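GH3 beta-N-acetylglucosaminidase (Paenibacillaceae, PDB 6K5J) hydrolyses terminal N-acetyl-beta-D-glucosamine residues as a glycoside hydrolase family 3 beta-N-acetylglucosaminidase. Local coordinates at residues T374-E379 and K497-A502; L467-A472 and L493-T498. All coordinates share one frame; numbering follows the deposited sequence.

Interaction 1 of 2, residues T374-E379 and K497-A502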
loop_
_atom_site.group_PDB
_atom_site.type_symbol
_atom_site.label_atom_id
_atom_site.label_comp_id
_atom_site.label_asym_id
_atom_site.label_seq_id
_atom_site.Cartn_x
_atom_site.Cartn_y
_atom_site.Cartn_z
ATOM N N THR A 374 -0.677 -8.939 -18.524
ATOM C CA THR A 374 -1.944 -8.887 -19.238
ATOM C C THR A 374 -1.760 -8.164 -20.565
ATOM O O THR A 374 -1.038 -7.172 -20.642
ATOM C CB THR A 374 -2.987 -8.170 -18.374
ATOM O OG1 THR A 374 -3.084 -8.853 -17.114
ATOM C CG2 THR A 374 -4.348 -8.140 -19.056
ATOM N N LEU A 375 -2.398 -8.673 -21.614
ATOM C CA LEU A 375 -2.383 -8.036 -22.925
ATOM C C LEU A 375 -3.745 -7.396 -23.150
ATOM O O LEU A 375 -4.756 -8.098 -23.221
ATOM C CB LEU A 375 -2.072 -9.049 -24.033
ATOM C CG LEU A 375 -2.057 -8.526 -25.486
ATOM C CD1 LEU A 375 -1.158 -7.297 -25.635
ATOM C CD2 LEU A 375 -1.610 -9.619 -26.443
ATOM N N LEU A 376 -3.778 -6.072 -23.257
ATOM C CA LEU A 376 -5.036 -5.360 -23.434
ATOM C C LEU A 376 -5.343 -5.041 -24.887
ATOM O O LEU A 376 -6.518 -4.910 -25.248
ATOM C CB LEU A 376 -5.027 -4.050 -22.633
ATOM C CG LEU A 376 -5.282 -4.124 -21.124
ATOM C CD1 LEU A 376 -4.079 -4.671 -20.414
ATOM C CD2 LEU A 376 -5.601 -2.727 -20.586
ATOM N N ARG A 377 -4.326 -4.931 -25.736
ATOM C CA ARG A 377 -4.551 -4.519 -27.113
ATOM C C ARG A 377 -3.392 -5.028 -27.954
ATOM O O ARG A 377 -2.244 -4.953 -27.525
ATOM C CB ARG A 377 -4.661 -2.989 -27.222
ATOM C CG ARG A 377 -4.855 -2.482 -28.646
ATOM C CD ARG A 377 -4.779 -0.964 -28.729
ATOM N NE ARG A 377 -5.868 -0.324 -28.016
ATOM C CZ ARG A 377 -5.883 0.955 -27.668
ATOM N NH1 ARG A 377 -4.855 1.741 -27.968
ATOM N NH2 ARG A 377 -6.928 1.450 -27.022
ATOM N N SER A 378 -3.698 -5.554 -29.136
ATOM C CA SER A 378 -2.652 -5.942 -30.075
ATOM C C SER A 378 -3.273 -6.098 -31.451
ATOM O O SER A 378 -4.487 -6.279 -31.588
ATOM C CB SER A 378 -1.952 -7.235 -29.660
ATOM O OG SER A 378 -2.888 -8.287 -29.591
ATOM N N GLU A 379 -2.419 -6.031 -32.470
ATOM C CA GLU A 379 -2.848 -6.093 -33.863
ATOM C C GLU A 379 -2.204 -7.248 -34.620
ATOM O O GLU A 379 -2.157 -7.225 -35.852
ATOM C CB GLU A 379 -2.533 -4.779 -34.571
ATOM C CG GLU A 379 -3.708 -3.855 -34.699
ATOM C CD GLU A 379 -3.306 -2.510 -35.262
ATOM O OE1 GLU A 379 -2.413 -2.477 -36.142
ATOM O OE2 GLU A 379 -3.870 -1.490 -34.814
ATOM N N LYS A 497 -0.704 0.507 -30.690
ATOM C CA LYS A 497 -1.251 -0.722 -31.259
ATOM C C LYS A 497 -1.126 -1.928 -30.336
ATOM O O LYS A 497 -1.932 -2.860 -30.443
ATOM C CB LYS A 497 -0.559 -1.043 -32.586
ATOM C CG LYS A 497 -0.933 -0.108 -33.724
ATOM C CD LYS A 497 -0.163 -0.473 -34.996
ATOM C CE LYS A 497 -0.030 0.728 -35.926
ATOM N NZ LYS A 497 1.133 0.576 -36.836
ATOM N N THR A 498 -0.128 -1.944 -29.452
ATOM C CA THR A 498 0.156 -3.080 -28.581
ATOM C C THR A 498 0.379 -2.554 -27.174
ATOM O O THR A 498 1.302 -1.765 -26.953
ATOM C CB THR A 498 1.394 -3.850 -29.054
ATOM O OG1 THR A 498 1.254 -4.167 -30.444
ATOM C CG2 THR A 498 1.576 -5.135 -28.254
ATOM N N PHE A 499 -0.458 -2.994 -26.229
ATOM C CA PHE A 499 -0.427 -2.482 -24.861
ATOM C C PHE A 499 -0.530 -3.640 -23.880
ATOM O O PHE A 499 -1.491 -4.415 -23.927
ATOM C CB PHE A 499 -1.563 -1.477 -24.620
ATOM C CG PHE A 499 -1.533 -0.842 -23.252
ATOM C CD1 PHE A 499 -2.144 -1.470 -22.169
ATOM C CD2 PHE A 499 -0.888 0.372 -23.045
ATOM C CE1 PHE A 499 -2.110 -0.899 -20.891
ATOM C CE2 PHE A 499 -0.851 0.959 -21.783
ATOM C CZ PHE A 499 -1.479 0.315 -20.689
ATOM N N PHE A 500 0.441 -3.732 -22.977
ATOM C CA PHE A 500 0.465 -4.706 -21.893
ATOM C C PHE A 500 0.285 -3.992 -20.560
ATOM O O PHE A 500 0.634 -2.819 -20.418
ATOM C CB PHE A 500 1.797 -5.469 -21.851
ATOM C CG PHE A 500 2.038 -6.364 -23.033
ATOM C CD1 PHE A 500 2.653 -5.869 -24.181
ATOM C CD2 PHE A 500 1.673 -7.711 -22.989
ATOM C CE1 PHE A 500 2.888 -6.685 -25.267
ATOM C CE2 PHE A 500 1.899 -8.535 -24.077
ATOM C CZ PHE A 500 2.512 -8.021 -25.222
ATOM N N ALA A 501 -0.212 -4.727 -19.560
ATOM C CA ALA A 501 -0.224 -4.244 -18.185
ATOM C C ALA A 501 0.612 -5.170 -17.315
ATOM O O ALA A 501 0.411 -6.392 -17.325
ATOM C CB ALA A 501 -1.654 -4.137 -17.627
ATOM N N ALA A 502 1.533 -4.586 -16.549
ATOM C CA ALA A 502 2.268 -5.316 -15.525
ATOM C C ALA A 502 1.896 -4.913 -14.106
ATOM O O ALA A 502 2.284 -5.618 -13.163
ATOM C CB ALA A 502 3.786 -5.135 -15.712
HETATM O O HOH W 1 0.243 -6.097 -31.793
HETATM O O HOH W 2 -4.195 -2.454 -31.966
#
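Thr374 to Arg377 pair antiparallel with Phe499 to Ala501, the one antiparallel junction in the otherwise parallel six-stranded sheet of the alpha/beta domain that follows the TIM-barrel in this family 3 enzyme. Strand 374-377 forms an edge of that sheet, while the other flank of 499-501 hydrogen-bonds to strand 478-483. The pairing starts squarely, Thr374 and Ala501 exchanging two backbone bonds, of which Ala501 N to Thr374 O is the shorter at 2.8 Å. A classic beta bulge follows, with Leu376 and Arg377 both opposite Phe499. Phe499 O takes the N-H of Leu376, with Leu376 N at 2.9 Å, and only a weak bond from Arg377 N. The return bond from Phe499 N to Arg377 O restores the pairing.

At the bulge, Leu376 CB meets the edge of the Phe499 ring while Leu376 CD1 packs on Ala501 CB at 3.7 Å. On the other face of the sheet, Leu375 has CG anti to its amide nitrogen (chi1 179°), which carries CD1 over one face of the Phe500 ring in a CH-pi contact, 3.8 Å from the centroid. Past the strands, the Glu379 carboxylate lies across the Lys497 aliphatic chain, and one water donates both to Glu379 OE2 and, at 2.8 Å, to Lys497 O.

Interaction 2 of 2, residues L467-A472 and L493-T498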
loop_
_atom_site.group_PDB
_atom_site.type_symbol
_atom_site.label_atom_id
_atom_site.label_comp_id
_atom_site.label_asym_id
_atom_site.label_seq_id
_atom_site.Cartn_x
_atom_site.Cartn_y
_atom_site.Cartn_z
ATOM N N LEU A 467 4.666 11.827 -25.576
ATOM C CA LEU A 467 5.813 11.134 -26.148
ATOM C C LEU A 467 5.403 9.782 -26.715
ATOM O O LEU A 467 5.774 9.427 -27.840
ATOM C CB LEU A 467 6.912 10.962 -25.097
ATOM C CG LEU A 467 8.079 10.042 -25.470
ATOM C CD1 LEU A 467 8.745 10.519 -26.748
ATOM C CD2 LEU A 467 9.096 9.970 -24.337
ATOM N N ILE A 468 4.623 9.015 -25.947
ATOM C CA ILE A 468 4.198 7.696 -26.407
ATOM C C ILE A 468 3.354 7.814 -27.671
ATOM O O ILE A 468 3.555 7.079 -28.646
ATOM C CB ILE A 468 3.431 6.957 -25.295
ATOM C CG1 ILE A 468 4.355 6.658 -24.119
ATOM C CG2 ILE A 468 2.830 5.690 -25.859
ATOM C CD1 ILE A 468 3.609 6.193 -22.855
ATOM N N GLU A 469 2.375 8.723 -27.660
ATOM C CA GLU A 469 1.536 8.917 -28.839
ATOM C C GLU A 469 2.355 9.370 -30.044
ATOM O O GLU A 469 2.046 8.995 -31.181
ATOM C CB GLU A 469 0.421 9.923 -28.532
ATOM C CG GLU A 469 -0.780 9.314 -27.794
ATOM C CD GLU A 469 -1.658 8.458 -28.689
ATOM O OE1 GLU A 469 -2.340 9.024 -29.576
ATOM O OE2 GLU A 469 -1.671 7.216 -28.518
ATOM N N ALA A 470 3.411 10.152 -29.814
ATOM C CA ALA A 470 4.285 10.563 -30.912
ATOM C C ALA A 470 5.010 9.364 -31.510
ATOM O O ALA A 470 5.057 9.195 -32.737
ATOM C CB ALA A 470 5.287 11.610 -30.417
ATOM N N LEU A 471 5.574 8.512 -30.649
ATOM C CA LEU A 471 6.245 7.310 -31.127
ATOM C C LEU A 471 5.271 6.394 -31.847
ATOM O O LEU A 471 5.640 5.722 -32.819
ATOM C CB LEU A 471 6.903 6.574 -29.958
ATOM C CG LEU A 471 8.027 7.294 -29.225
ATOM C CD1 LEU A 471 8.424 6.538 -27.956
ATOM C CD2 LEU A 471 9.229 7.427 -30.156
ATOM N N ALA A 472 4.024 6.347 -31.378
ATOM C CA ALA A 472 3.020 5.490 -31.991
ATOM C C ALA A 472 2.657 5.951 -33.391
ATOM O O ALA A 472 2.178 5.140 -34.191
ATOM C CB ALA A 472 1.757 5.437 -31.118
ATOM N N LEU A 493 -3.995 6.610 -24.695
ATOM C CA LEU A 493 -3.053 6.220 -25.752
ATOM C C LEU A 493 -3.787 5.604 -26.944
ATOM O O LEU A 493 -3.580 4.436 -27.288
ATOM C CB LEU A 493 -2.008 5.249 -25.195
ATOM C CG LEU A 493 -1.185 5.777 -24.024
ATOM C CD1 LEU A 493 -0.349 4.650 -23.398
ATOM C CD2 LEU A 493 -0.283 6.939 -24.467
ATOM N N PRO A 494 -4.637 6.378 -27.627
ATOM C CA PRO A 494 -5.480 5.778 -28.676
ATOM C C PRO A 494 -4.716 5.295 -29.904
ATOM O O PRO A 494 -5.238 4.436 -30.625
ATOM C CB PRO A 494 -6.465 6.908 -29.027
ATOM C CG PRO A 494 -5.766 8.164 -28.621
ATOM C CD PRO A 494 -4.928 7.813 -27.426
ATOM N N THR A 495 -3.506 5.794 -30.158
ATOM C CA THR A 495 -2.736 5.398 -31.331
ATOM C C THR A 495 -1.881 4.160 -31.094
ATOM O O THR A 495 -1.412 3.544 -32.062
ATOM C CB THR A 495 -1.839 6.558 -31.775
ATOM O OG1 THR A 495 -2.578 7.782 -31.668
ATOM C CG2 THR A 495 -1.365 6.374 -33.222
ATOM N N VAL A 496 -1.681 3.775 -29.831
ATOM C CA VAL A 496 -0.830 2.630 -29.515
ATOM C C VAL A 496 -1.488 1.359 -30.029
ATOM O O VAL A 496 -2.694 1.152 -29.852
ATOM C CB VAL A 496 -0.574 2.585 -28.000
ATOM C CG1 VAL A 496 -0.035 1.232 -27.561
ATOM C CG2 VAL A 496 0.375 3.691 -27.612
ATOM N N LYS A 497 -0.704 0.507 -30.690
ATOM C CA LYS A 497 -1.251 -0.722 -31.259
ATOM C C LYS A 497 -1.126 -1.928 -30.336
ATOM O O LYS A 497 -1.932 -2.860 -30.443
ATOM C CB LYS A 497 -0.559 -1.043 -32.586
ATOM C CG LYS A 497 -0.933 -0.108 -33.724
ATOM C CD LYS A 497 -0.163 -0.473 -34.996
ATOM C CE LYS A 497 -0.030 0.728 -35.926
ATOM N NZ LYS A 497 1.133 0.576 -36.836
ATOM N N THR A 498 -0.128 -1.944 -29.452
ATOM C CA THR A 498 0.156 -3.080 -28.581
ATOM C C THR A 498 0.379 -2.554 -27.174
ATOM O O THR A 498 1.302 -1.765 -26.953
ATOM C CB THR A 498 1.394 -3.850 -29.054
ATOM O OG1 THR A 498 1.254 -4.167 -30.444
ATOM C CG2 THR A 498 1.576 -5.135 -28.254
#
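Glu469 reaches across from the helix to Thr495 and takes hold of it at two points, with one carboxylate oxygen for the backbone and the other for the side chain. Thr495 N donates to Glu469 OE2 at 2.8 Å, meeting the syn lone pair of that oxygen, the N-H pointing at it with an angle of 153°. Glu469 OE1 accepts from Thr495 OG1; the modelled separation of 2.4 Å is very short, so the exact length of this bond is doubtful. The amide bond, with the hydroxyl if its position is right, probably limits the turning of the carboxylate. The acid gets there by folding: the Glu469 chain bends at chi2 (-74°), which turns the carboxylate from the helix toward the facing loop. Pro494 lies alongside, with Pro494 CD 3.5 Å from Glu469 OE2.

What the carboxylate grips is a type I beta turn running from Leu493 to Val496, in the loop between strands 478-483 and 499-501. Helix 462-472 is the helical connection of a beta-alpha-beta crossover from strand 450-455 to its parallel neighbour 478-483, as in Rossmann-like sheets. A turn later on the helix, the Ala472 methyl faces the turn, with Ala472 CB 3.8 Å from Thr495 CB. Replacing Glu469 by an alanine would probably leave the Thr495 amide and hydroxyl without their acceptor and the turn less firmly held to the helix.

Beneath this polar grip lies an apolar layer. Ile468 CG2 touches both Leu493 CD2 and Val496 CG2, 3.6 Å from each, and the Ile468 and Val496 side chains also both rest on Val481 of strand 478-483.

Reading from the N terminus, strand 374-377 comes first, straight after helix 359-372, and its partner 499-501 comes only after the four parallel strands 390-396, 424-430, 450-455 and 478-483. On the way, helix 462-472 leads into the last of these, and interaction 2 closes this short loop when the chain returns at 493-498. Interaction 1 closes the long loop immediately afterwards, so the smaller loop nests within the larger, and the two share Lys497 and Thr498. One contact thus ties a helix flanking the sheet to the turn before strand 499-501; the other joins edge strand 374-377 to strand 499-501. Arg377 links them directly, its NH1 probably hydrogen-bonded to both Leu493 O and Val496 O.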